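Local structure of hydrazine synthase alpha subunit (5C2V) at residues F416-V421 against L548-G553; Q509-E512 against S516-T519; N579-Y582 against Y588-P591. The protein catalyses, within the hydrazine synthase complex, the condensation of ammonia with hydroxylamine supplied by the gamma subunit, yielding hydrazine. All coordinates share one frame; numbering follows the deposited sequence.

Interaction 1: residues F416-V421 against L548-G553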
loop_
_atom_site.group_PDB
_atom_site.type_symbol
_atom_site.label_atom_id
_atom_site.label_comp_id
_atom_site.label_asym_id
_atom_site.label_seq_id
_atom_site.Cartn_x
_atom_site.Cartn_y
_atom_site.Cartn_z
ATOM N N PHE D 416 -5.447 5.150 47.710
ATOM C CA PHE D 416 -4.622 4.129 48.344
ATOM C C PHE D 416 -3.356 3.843 47.541
ATOM O O PHE D 416 -3.373 3.840 46.308
ATOM C CB PHE D 416 -5.423 2.837 48.545
ATOM C CG PHE D 416 -5.973 2.253 47.271
ATOM C CD1 PHE D 416 -7.206 2.657 46.783
ATOM C CD2 PHE D 416 -5.266 1.289 46.570
ATOM C CE1 PHE D 416 -7.717 2.118 45.616
ATOM C CE2 PHE D 416 -5.772 0.747 45.403
ATOM C CZ PHE D 416 -6.999 1.162 44.926
ATOM N N ASP D 417 -2.262 3.600 48.258
ATOM C CA ASP D 417 -0.987 3.250 47.644
ATOM C C ASP D 417 -0.828 1.734 47.622
ATOM O O ASP D 417 -0.764 1.094 48.672
ATOM C CB ASP D 417 0.172 3.901 48.402
ATOM C CG ASP D 417 1.507 3.712 47.705
ATOM O OD1 ASP D 417 2.067 2.598 47.775
ATOM O OD2 ASP D 417 2.002 4.682 47.094
ATOM N N GLN D 418 -0.761 1.164 46.425
ATOM C CA GLN D 418 -0.719 -0.285 46.271
ATOM C C GLN D 418 0.621 -0.878 46.697
ATOM O O GLN D 418 0.690 -2.035 47.111
ATOM C CB GLN D 418 -1.018 -0.673 44.821
ATOM C CG GLN D 418 -2.344 -0.145 44.300
ATOM C CD GLN D 418 -2.645 -0.612 42.889
ATOM O OE1 GLN D 418 -2.416 0.114 41.921
ATOM N NE2 GLN D 418 -3.164 -1.827 42.766
ATOM N N VAL D 419 1.682 -0.083 46.603
ATOM C CA VAL D 419 3.029 -0.580 46.858
ATOM C C VAL D 419 3.497 -0.337 48.291
ATOM O O VAL D 419 3.711 -1.281 49.050
ATOM C CB VAL D 419 4.048 0.057 45.894
ATOM C CG1 VAL D 419 5.443 -0.485 46.161
ATOM C CG2 VAL D 419 3.640 -0.202 44.455
ATOM N N LYS D 420 3.659 0.934 48.651
ATOM C CA LYS D 420 4.213 1.304 49.951
ATOM C C LYS D 420 3.324 0.863 51.112
ATOM O O LYS D 420 3.820 0.473 52.169
ATOM C CB LYS D 420 4.439 2.816 50.017
ATOM C CG LYS D 420 5.286 3.366 48.882
ATOM C CD LYS D 420 5.525 4.859 49.044
ATOM C CE LYS D 420 6.255 5.435 47.842
ATOM N NZ LYS D 420 5.445 5.322 46.596
ATOM N N VAL D 421 2.013 0.925 50.910
ATOM C CA VAL D 421 1.065 0.589 51.965
ATOM C C VAL D 421 0.624 -0.873 51.907
ATOM O O VAL D 421 0.906 -1.652 52.818
ATOM C CB VAL D 421 -0.185 1.487 51.903
ATOM C CG1 VAL D 421 -1.163 1.110 53.004
ATOM C CG2 VAL D 421 0.209 2.952 52.012
ATOM N N LEU D 548 -2.305 0.679 31.448
ATOM C CA LEU D 548 -3.326 0.812 32.476
ATOM C C LEU D 548 -2.821 1.680 33.618
ATOM O O LEU D 548 -1.686 1.528 34.065
ATOM C CB LEU D 548 -3.742 -0.562 33.008
ATOM C CG LEU D 548 -4.423 -1.532 32.042
ATOM C CD1 LEU D 548 -4.560 -2.907 32.680
ATOM C CD2 LEU D 548 -5.782 -1.000 31.612
ATOM N N ARG D 549 -3.658 2.601 34.080
ATOM C CA ARG D 549 -3.355 3.335 35.299
ATOM C C ARG D 549 -3.601 2.402 36.481
ATOM O O ARG D 549 -4.323 1.414 36.341
ATOM C CB ARG D 549 -4.203 4.608 35.404
ATOM C CG ARG D 549 -3.964 5.628 34.293
ATOM C CD ARG D 549 -2.482 5.790 33.963
ATOM N NE ARG D 549 -1.666 6.091 35.137
ATOM C CZ ARG D 549 -1.429 7.316 35.595
ATOM N NH1 ARG D 549 -1.949 8.370 34.981
ATOM N NH2 ARG D 549 -0.671 7.487 36.669
ATOM N N PRO D 550 -2.981 2.687 37.639
ATOM C CA PRO D 550 -3.175 1.854 38.832
ATOM C C PRO D 550 -4.647 1.643 39.188
ATOM O O PRO D 550 -5.429 2.593 39.128
ATOM C CB PRO D 550 -2.462 2.648 39.927
ATOM C CG PRO D 550 -1.385 3.372 39.204
ATOM C CD PRO D 550 -1.963 3.731 37.862
ATOM N N TYR D 551 -5.008 0.399 39.504
ATOM C CA TYR D 551 -6.358 0.021 39.940
ATOM C C TYR D 551 -7.403 0.149 38.826
ATOM O O TYR D 551 -8.521 -0.352 38.948
ATOM C CB TYR D 551 -6.780 0.855 41.160
ATOM C CG TYR D 551 -8.204 0.621 41.606
ATOM C CD1 TYR D 551 -8.563 -0.546 42.266
ATOM C CD2 TYR D 551 -9.192 1.566 41.361
ATOM C CE1 TYR D 551 -9.866 -0.765 42.672
ATOM C CE2 TYR D 551 -10.497 1.356 41.762
ATOM C CZ TYR D 551 -10.828 0.189 42.418
ATOM O OH TYR D 551 -12.127 -0.023 42.821
ATOM N N HIS D 552 -7.031 0.795 37.728
ATOM C CA HIS D 552 -7.926 0.933 36.590
ATOM C C HIS D 552 -8.132 -0.398 35.890
ATOM O O HIS D 552 -7.368 -1.344 36.083
ATOM C CB HIS D 552 -7.390 1.962 35.595
ATOM C CG HIS D 552 -7.679 3.378 35.979
ATOM N ND1 HIS D 552 -7.208 3.945 37.144
ATOM C CD2 HIS D 552 -8.397 4.342 35.355
ATOM C CE1 HIS D 552 -7.620 5.198 37.219
ATOM N NE2 HIS D 552 -8.343 5.463 36.145
ATOM N N GLY D 553 -9.177 -0.463 35.078
ATOM C CA GLY D 553 -9.412 -1.632 34.261
ATOM C C GLY D 553 -10.095 -1.217 32.981
ATOM O O GLY D 553 -10.812 -0.217 32.951
#
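Tyr551 offers one face of its ring to the edge of Phe416: the planes stand at 86° with centroids 5.2 Å apart, which makes the pair T-shaped. Traced outward, Tyr551 CB lies 3.8 Å from Phe416 CZ, CG comes to 3.6 Å of that atom, and CD1 makes the nearest approach at 3.5 Å. CE1 is already moving off, so Phe416 points at the inner half of the ring rather than its centre. At the tip, OH hydrogen-bonds to the backbone N of Val410. With CG anti to the backbone N (chi1 175°), the Tyr551 ring stands out from the turn toward Phe416. Tyr551 belongs to a type II beta turn running from Arg549 to His552, closed by His552 N to Arg549 O at 3.1 Å and reinforced by a nearly straight bond (177°) from His552 ND1 to Pro550 O. The turn thus presents Pro550 and Tyr551 together to the end of strand 415-417. Beside the ring pair, Gln418 reaches across with its chain extended beyond CG, bringing OE1 to 3.2 Å from Pro550 CB, a van der Waals contact. His587 stacks on Phe416 and also meets Tyr551 edge-to-face.

Interaction 2: residues Q509-E512 against S516-T519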
loop_
_atom_site.group_PDB
_atom_site.type_symbol
_atom_site.label_atom_id
_atom_site.label_comp_id
_atom_site.label_asym_id
_atom_site.label_seq_id
_atom_site.Cartn_x
_atom_site.Cartn_y
_atom_site.Cartn_z
ATOM N N GLN D 509 -2.955 -15.744 29.943
ATOM C CA GLN D 509 -4.252 -15.849 30.607
ATOM C C GLN D 509 -5.235 -16.664 29.778
ATOM O O GLN D 509 -5.340 -16.470 28.572
ATOM C CB GLN D 509 -4.826 -14.460 30.886
ATOM C CG GLN D 509 -6.057 -14.479 31.773
ATOM C CD GLN D 509 -5.781 -15.099 33.128
ATOM O OE1 GLN D 509 -6.542 -15.940 33.606
ATOM N NE2 GLN D 509 -4.687 -14.684 33.757
ATOM N N TYR D 510 -5.964 -17.571 30.420
ATOM C CA TYR D 510 -6.883 -18.443 29.693
ATOM C C TYR D 510 -8.071 -17.673 29.123
ATOM O O TYR D 510 -8.400 -16.580 29.584
ATOM C CB TYR D 510 -7.377 -19.583 30.592
ATOM C CG TYR D 510 -8.169 -19.150 31.810
ATOM C CD1 TYR D 510 -9.545 -18.967 31.740
ATOM C CD2 TYR D 510 -7.543 -18.947 33.032
ATOM C CE1 TYR D 510 -10.272 -18.578 32.851
ATOM C CE2 TYR D 510 -8.262 -18.560 34.149
ATOM C CZ TYR D 510 -9.626 -18.377 34.053
ATOM O OH TYR D 510 -10.345 -17.992 35.160
ATOM N N VAL D 511 -8.702 -18.254 28.107
ATOM C CA VAL D 511 -9.867 -17.651 27.469
ATOM C C VAL D 511 -11.087 -18.556 27.624
ATOM O O VAL D 511 -11.000 -19.767 27.422
ATOM C CB VAL D 511 -9.608 -17.376 25.970
ATOM C CG1 VAL D 511 -10.880 -16.909 25.276
ATOM C CG2 VAL D 511 -8.505 -16.345 25.804
ATOM N N GLU D 512 -12.221 -17.961 27.985
ATOM C CA GLU D 512 -13.458 -18.710 28.178
ATOM C C GLU D 512 -13.969 -19.285 26.861
ATOM O O GLU D 512 -13.588 -18.828 25.783
ATOM C CB GLU D 512 -14.532 -17.824 28.814
ATOM C CG GLU D 512 -14.167 -17.278 30.186
ATOM C CD GLU D 512 -14.184 -18.341 31.269
ATOM O OE1 GLU D 512 -13.646 -18.080 32.365
ATOM O OE2 GLU D 512 -14.742 -19.432 31.028
ATOM N N SER D 516 -14.461 -14.929 25.750
ATOM C CA SER D 516 -14.254 -13.843 26.701
ATOM C C SER D 516 -13.053 -14.110 27.599
ATOM O O SER D 516 -12.820 -15.244 28.017
ATOM C CB SER D 516 -15.507 -13.629 27.553
ATOM O OG SER D 516 -15.817 -14.787 28.308
ATOM N N THR D 517 -12.287 -13.064 27.890
ATOM C CA THR D 517 -11.143 -13.197 28.785
ATOM C C THR D 517 -10.966 -11.943 29.636
ATOM O O THR D 517 -11.320 -10.843 29.219
ATOM C CB THR D 517 -9.839 -13.479 28.006
ATOM O OG1 THR D 517 -8.779 -13.760 28.929
ATOM C CG2 THR D 517 -9.455 -12.289 27.140
ATOM N N VAL D 518 -10.431 -12.123 30.837
ATOM C CA VAL D 518 -10.180 -11.011 31.745
ATOM C C VAL D 518 -8.960 -11.325 32.604
ATOM O O VAL D 518 -8.742 -12.477 32.981
ATOM C CB VAL D 518 -11.410 -10.721 32.643
ATOM C CG1 VAL D 518 -11.797 -11.957 33.445
ATOM C CG2 VAL D 518 -11.148 -9.536 33.564
ATOM N N THR D 519 -8.151 -10.312 32.901
ATOM C CA THR D 519 -6.968 -10.546 33.718
ATOM C C THR D 519 -6.506 -9.324 34.503
ATOM O O THR D 519 -6.850 -8.182 34.181
ATOM C CB THR D 519 -5.783 -11.034 32.861
ATOM O OG1 THR D 519 -4.795 -11.637 33.705
ATOM C CG2 THR D 519 -5.157 -9.877 32.102
#
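Thr517 OG1 donates to Tyr510 O at 2.9 Å, and, nearer the connection, Glu512 N donates to Ser516 O at 2.8 Å with a fairly straight N-H (158°). The first of these donors is tilted from the carbonyl plane by 31°, and it is a side chain: Thr517 holds OG1 anti to its own backbone N (chi1 -173°), which swings the hydroxyl across to the facing strand. Apolar atoms fill in beside the two bonds. Val511 CG2 rests 3.9 Å from Thr517 CB, and the CB and CG of Glu512 lie against the carbonyl and hydroxyl of Ser516 before the carboxylate turns away toward the ring edge of Tyr510. Farther from the turn the backbones separate, from 4.8 Å between the CA atoms of Val511 and Thr517 to 6.7 Å between those of Gln509 and Thr519. Here Gln509 spans the gap, its chain bent at chi2, with CG 3.6 Å from Thr519 CB.

The segments run roughly antiparallel and are joined by a short connection, yet this is no ordinary beta hairpin: strand 503-510 pairs with 461-467, whereas strand 517-522 pairs with 428-433, so the chain passes here from one sheet to another. Accordingly Gln509 and Val511 bond through their backbones to Val462 and Lys460, and Thr517 and Thr519 to Cys433 and Trp431. Polar ends are fixed from outside as well. Ser516 OG hydrogen-bonds to Asp514 OD1 and Ala576 N, Thr519 OG1 to Pro591 O, and Gln509 NE2 weakly to Phe592 O. The Thr517 side chain lies about 6 Å from a bound heme c, and about 7 Å from that of Cys556, which anchors a heme covalently.

Interaction 3: residues N579-Y582 against Y588-P591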
loop_
_atom_site.group_PDB
_atom_site.type_symbol
_atom_site.label_atom_id
_atom_site.label_comp_id
_atom_site.label_asym_id
_atom_site.label_seq_id
_atom_site.Cartn_x
_atom_site.Cartn_y
_atom_site.Cartn_z
ATOM N N ASN D 579 -15.880 -13.393 36.381
ATOM C CA ASN D 579 -14.571 -13.721 36.935
ATOM C C ASN D 579 -13.797 -12.470 37.346
ATOM O O ASN D 579 -12.649 -12.561 37.784
ATOM C CB ASN D 579 -13.752 -14.536 35.931
ATOM C CG ASN D 579 -12.648 -15.345 36.594
ATOM O OD1 ASN D 579 -12.660 -15.554 37.806
ATOM N ND2 ASN D 579 -11.689 -15.806 35.797
ATOM N N TRP D 580 -14.424 -11.304 37.213
ATOM C CA TRP D 580 -13.709 -10.038 37.366
ATOM C C TRP D 580 -13.631 -9.555 38.820
ATOM O O TRP D 580 -12.577 -9.653 39.449
ATOM C CB TRP D 580 -14.380 -8.971 36.501
ATOM C CG TRP D 580 -13.517 -7.794 36.175
ATOM C CD1 TRP D 580 -12.219 -7.590 36.550
ATOM C CD2 TRP D 580 -13.888 -6.660 35.384
ATOM N NE1 TRP D 580 -11.764 -6.393 36.050
ATOM C CE2 TRP D 580 -12.770 -5.802 35.329
ATOM C CE3 TRP D 580 -15.059 -6.283 34.721
ATOM C CZ2 TRP D 580 -12.791 -4.594 34.639
ATOM C CZ3 TRP D 580 -15.078 -5.083 34.037
ATOM C CH2 TRP D 580 -13.952 -4.252 34.000
ATOM N N TRP D 581 -14.730 -9.020 39.352
ATOM C CA TRP D 581 -14.790 -8.697 40.775
ATOM C C TRP D 581 -16.081 -9.235 41.394
ATOM O O TRP D 581 -17.148 -8.643 41.220
ATOM C CB TRP D 581 -14.688 -7.172 40.944
ATOM C CG TRP D 581 -14.858 -6.643 42.338
ATOM C CD1 TRP D 581 -14.578 -7.289 43.502
ATOM C CD2 TRP D 581 -15.344 -5.343 42.707
ATOM N NE1 TRP D 581 -14.862 -6.477 44.576
ATOM C CE2 TRP D 581 -15.333 -5.278 44.114
ATOM C CE3 TRP D 581 -15.784 -4.230 41.984
ATOM C CZ2 TRP D 581 -15.748 -4.145 44.813
ATOM C CZ3 TRP D 581 -16.200 -3.107 42.680
ATOM C CH2 TRP D 581 -16.177 -3.074 44.079
ATOM N N TYR D 582 -15.987 -10.347 42.122
ATOM C CA TYR D 582 -17.132 -10.875 42.867
ATOM C C TYR D 582 -17.079 -10.705 44.395
ATOM O O TYR D 582 -17.999 -11.136 45.090
ATOM C CB TYR D 582 -17.366 -12.355 42.518
ATOM C CG TYR D 582 -16.138 -13.240 42.442
ATOM C CD1 TYR D 582 -15.367 -13.294 41.288
ATOM C CD2 TYR D 582 -15.782 -14.057 43.506
ATOM C CE1 TYR D 582 -14.257 -14.115 41.207
ATOM C CE2 TYR D 582 -14.673 -14.882 43.434
ATOM C CZ TYR D 582 -13.914 -14.904 42.283
ATOM O OH TYR D 582 -12.810 -15.723 42.207
ATOM N N TYR D 588 -10.024 -6.360 43.015
ATOM C CA TYR D 588 -10.319 -7.196 41.854
ATOM C C TYR D 588 -10.123 -8.670 42.181
ATOM O O TYR D 588 -9.138 -9.050 42.814
ATOM C CB TYR D 588 -9.437 -6.817 40.664
ATOM C CG TYR D 588 -9.797 -5.509 40.005
ATOM C CD1 TYR D 588 -10.996 -5.360 39.319
ATOM C CD2 TYR D 588 -8.929 -4.428 40.050
ATOM C CE1 TYR D 588 -11.326 -4.165 38.709
ATOM C CE2 TYR D 588 -9.249 -3.233 39.443
ATOM C CZ TYR D 588 -10.447 -3.104 38.774
ATOM O OH TYR D 588 -10.767 -1.911 38.168
ATOM N N ASP D 589 -11.072 -9.496 41.756
ATOM C CA ASP D 589 -10.973 -10.939 41.942
ATOM C C ASP D 589 -10.468 -11.671 40.698
ATOM O O ASP D 589 -10.423 -12.899 40.676
ATOM C CB ASP D 589 -12.324 -11.507 42.369
ATOM C CG ASP D 589 -12.794 -10.946 43.693
ATOM O OD1 ASP D 589 -12.208 -11.314 44.732
ATOM O OD2 ASP D 589 -13.746 -10.140 43.693
ATOM N N SER D 590 -10.115 -10.924 39.656
ATOM C CA SER D 590 -9.612 -11.529 38.425
ATOM C C SER D 590 -8.194 -12.069 38.607
ATOM O O SER D 590 -7.382 -11.466 39.308
ATOM C CB SER D 590 -9.646 -10.519 37.276
ATOM O OG SER D 590 -8.900 -9.358 37.593
ATOM N N PRO D 591 -7.895 -13.217 37.976
ATOM C CA PRO D 591 -6.576 -13.856 38.078
ATOM C C PRO D 591 -5.461 -13.039 37.429
ATOM O O PRO D 591 -5.688 -12.368 36.422
ATOM C CB PRO D 591 -6.767 -15.184 37.333
ATOM C CG PRO D 591 -8.242 -15.406 37.299
ATOM C CD PRO D 591 -8.843 -14.041 37.208
#
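Asp589 OD2 is the polar focus of this contact: it accepts a hydrogen bond from the backbone N of Asp583, lies 2.7 Å from the backbone N of Tyr582, and meets the indole edge of Trp581 in plane, 3.0 Å from CD1. Both segments belong to the long loop between strands 553-556 and 596-599, which folds back on itself here without helix or strand. With CG of Asp589 beside its own backbone N (chi1 -62°), the carboxylate enters the bend formed by Trp581 and Tyr582, while OD1 is engaged by Ser630 OG and more weakly by Ser586 OG. The same side chain serves as an apolar surface: Asp589 CB sits over one face of the Tyr582 ring, 3.7 Å from the ring centroid and 23° off the normal, a CH-pi contact.

Backbone bonding between the segments is sparse. Asp589 N gives Trp580 O a weak hydrogen bond, bent to 126°, and Ser590 CA approaches Asn579 O at 3.3 Å in a C-H...O contact. The five-membered ring of Trp580 runs nearly parallel to the phenol ring of Tyr588, but the centroids are 5.1 Å apart and the rings barely overlap. The two side chains lie alongside each other, pointing the same way, so they meet along their flanks. Trp580 NE1 hydrogen-bonds to Thr430 OG1, which fixes the indole against strand 428-433. The pair also faces another protein: Trp85 of the gamma subunit stacks on Trp580 and packs on Tyr588, making this bend part of the alpha-gamma interface. Where the start of 579-582 meets the end of 588-591, the Asn579 and Pro591 side chains pass at a slant, with Asn579 ND2 3.6 Å from Pro591 CD.

Along the chain, interaction 2 is nested inside the loop that interaction 1 closes, and interaction 3 follows both. The centres of interactions 1 and 2 lie 22 Å apart. Interaction 3 bridges them, its centre 16 Å from that of interaction 1 and 11 Å from that of interaction 2. Tyr588 OH reaches Tyr551 O of interaction 1 at 2.8 Å, and Trp580 CD1 packs on Val518 CG2 of interaction 2. The shared element is the mixed sheet 517-522/428-433/553-556. Interaction 2 starts one outer strand, 517-522, and interaction 1 runs into the other, 553-556, which ends at the heme-bearing Cys556; interaction 3 covers the sheet, connecting the heme-binding middle domain with the gamma subunit.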